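Local atomic coordinates of StAR-related lipid transfer protein 13 (Homo sapiens, PDB entry 2PSO), a protein that stimulates GTP hydrolysis by RhoA, and perhaps by Cdc42, may help regulate the cytoskeleton and cell motility, and carries a lipid-binding START domain. Residues L179-P182 and S188-T191. Residues are numbered along the deposited sequence; the frame is centred on the assembly and turned at random.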
ATOM      1  N   LEU A 179       1.691   6.439   6.773  1.00 22.32           N
ATOM      2  CA  LEU A 179       2.197   7.547   7.575  1.00 25.18           C
ATOM      3  C   LEU A 179       1.468   8.806   7.150  1.00 26.73           C
ATOM      4  O   LEU A 179       1.525   9.205   5.982  1.00 29.58           O
ATOM      5  CB  LEU A 179       3.706   7.737   7.403  1.00 25.89           C
ATOM      6  CG  LEU A 179       4.573   6.477   7.442  1.00 30.19           C
ATOM      7  CD1 LEU A 179       6.039   6.807   7.273  1.00 30.49           C
ATOM      8  CD2 LEU A 179       4.366   5.713   8.733  1.00 32.17           C
ATOM      9  N   ILE A 180       0.762   9.422   8.090  1.00 26.61           N
ATOM     10  CA  ILE A 180      -0.007  10.635   7.807  1.00 27.89           C
ATOM     11  C   ILE A 180       0.535  11.750   8.646  1.00 29.41           C
ATOM     12  O   ILE A 180       0.576  11.637   9.872  1.00 32.11           O
ATOM     13  CB  ILE A 180      -1.469  10.449   8.193  1.00 27.27           C
ATOM     14  CG1 ILE A 180      -1.914   9.010   7.881  1.00 26.53           C
ATOM     15  CG2 ILE A 180      -2.335  11.467   7.512  1.00 24.03           C
ATOM     16  CD1 ILE A 180      -3.357   8.893   7.600  1.00 24.80           C
ATOM     17  N   GLU A 181       0.970  12.825   8.007  1.00 31.89           N
ATOM     18  CA  GLU A 181       1.563  13.919   8.759  1.00 36.65           C
ATOM     19  C   GLU A 181       0.950  15.247   8.362  1.00 36.77           C
ATOM     20  O   GLU A 181       0.488  15.396   7.238  1.00 37.25           O
ATOM     21  CB  GLU A 181       3.082  13.922   8.586  1.00 40.89           C
ATOM     22  CG  GLU A 181       3.525  14.036   7.149  1.00 47.73           C
ATOM     23  CD  GLU A 181       4.991  13.724   6.968  1.00 49.76           C
ATOM     24  OE1 GLU A 181       5.725  13.735   7.981  1.00 51.06           O
ATOM     25  OE2 GLU A 181       5.402  13.468   5.815  1.00 51.45           O
ATOM     26  N   PRO A 182       0.921  16.209   9.297  1.00 39.04           N
ATOM     27  CA  PRO A 182       0.305  17.496   9.010  1.00 41.37           C
ATOM     28  C   PRO A 182       1.174  18.303   8.084  1.00 44.23           C
ATOM     29  O   PRO A 182       2.359  18.471   8.343  1.00 45.06           O
ATOM     30  CB  PRO A 182       0.268  18.204  10.377  1.00 39.07           C
ATOM     31  CG  PRO A 182       0.652  17.199  11.379  1.00 39.34           C
ATOM     32  CD  PRO A 182       1.459  16.159  10.665  1.00 39.77           C
ATOM     33  N   SER A 188      -3.110  17.167   4.971  1.00 38.88           N
ATOM     34  CA  SER A 188      -2.148  16.136   5.316  1.00 35.21           C
ATOM     35  C   SER A 188      -1.363  15.649   4.130  1.00 32.85           C
ATOM     36  O   SER A 188      -1.872  15.616   2.999  1.00 32.69           O
ATOM     37  CB  SER A 188      -2.860  14.944   5.925  1.00 34.76           C
ATOM     38  OG  SER A 188      -3.577  15.350   7.060  1.00 37.56           O
ATOM     39  N   ARG A 189      -0.125  15.254   4.403  1.00 29.47           N
ATOM     40  CA  ARG A 189       0.669  14.468   3.473  1.00 28.98           C
ATOM     41  C   ARG A 189       0.402  12.996   3.837  1.00 24.09           C
ATOM     42  O   ARG A 189       0.694  12.565   4.947  1.00 24.63           O
ATOM     43  CB  ARG A 189       2.157  14.835   3.630  1.00 32.50           C
ATOM     44  CG  ARG A 189       3.168  13.998   2.836  1.00 38.78           C
ATOM     45  CD  ARG A 189       3.949  14.810   1.795  1.00 42.41           C
ATOM     46  NE  ARG A 189       3.250  14.940   0.509  1.00 47.14           N
ATOM     47  CZ  ARG A 189       3.681  14.428  -0.647  1.00 49.21           C
ATOM     48  NH1 ARG A 189       2.977  14.609  -1.769  1.00 46.86           N
ATOM     49  NH2 ARG A 189       4.827  13.740  -0.685  1.00 50.41           N
ATOM     50  N   LEU A 190      -0.182  12.239   2.920  1.00 18.38           N
ATOM     51  CA  LEU A 190      -0.397  10.822   3.152  1.00 18.13           C
ATOM     52  C   LEU A 190       0.666   9.985   2.463  1.00 18.51           C
ATOM     53  O   LEU A 190       0.887  10.135   1.271  1.00 24.26           O
ATOM     54  CB  LEU A 190      -1.764  10.423   2.611  1.00 18.96           C
ATOM     55  CG  LEU A 190      -2.114   8.922   2.557  1.00 17.28           C
ATOM     56  CD1 LEU A 190      -2.015   8.289   3.877  1.00 13.32           C
ATOM     57  CD2 LEU A 190      -3.515   8.763   2.021  1.00 16.77           C
ATOM     58  N   THR A 191       1.321   9.092   3.184  1.00 17.07           N
ATOM     59  CA  THR A 191       2.329   8.245   2.556  1.00 14.52           C
ATOM     60  C   THR A 191       2.098   6.781   2.874  1.00 17.00           C
ATOM     61  O   THR A 191       2.095   6.381   4.041  1.00 19.81           O
ATOM     62  CB  THR A 191       3.735   8.628   3.007  1.00 15.67           C
ATOM     63  OG1 THR A 191       4.064   9.921   2.491  1.00 18.19           O
ATOM     64  CG2 THR A 191       4.762   7.623   2.518  1.00 16.07           C
TER
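The bond from Leu179 N to Thr191 O, 2.8 Å long, is almost straight at 176°, and Thr191 N returns a bond to Leu179 O. Two residues along, Glu181 and Arg189 exchange a second pair of N-H...O bonds, Arg189 N to Glu181 O at 2.9 Å and Glu181 N to Arg189 O at 3.1 Å; Ile180 CA adds a weak CA-H...O contact to Arg189 O. Between these hydrogen-bonded pairs lies the non-hydrogen-bonded pair Ile180 and Leu190, whose side chains run side by side on the face that turns to helices 87-96 and 209-223. Ile180 CD1 meets Leu190 CD1 at 4.0 Å, while Ile180 CG2, the branch anti to the backbone N, reaches back to Ser188 CB. On the other face Glu181 lies alongside Arg189, yet Glu181 OE2 lies 3.8 Å from the aliphatic Arg189 CG, whereas Arg189 NE is 5.9 Å from Glu181 OE2, so any attraction is probably long-range. Thr191 OG1 is hydrogen-bonded to Ser80 OG of strand 76-83, and Ser188 OG to Ala85 O, between that strand and helix 87-96. The whole is an antiparallel beta hairpin, 169-182 with 188-196, within the curved sheet of the START fold.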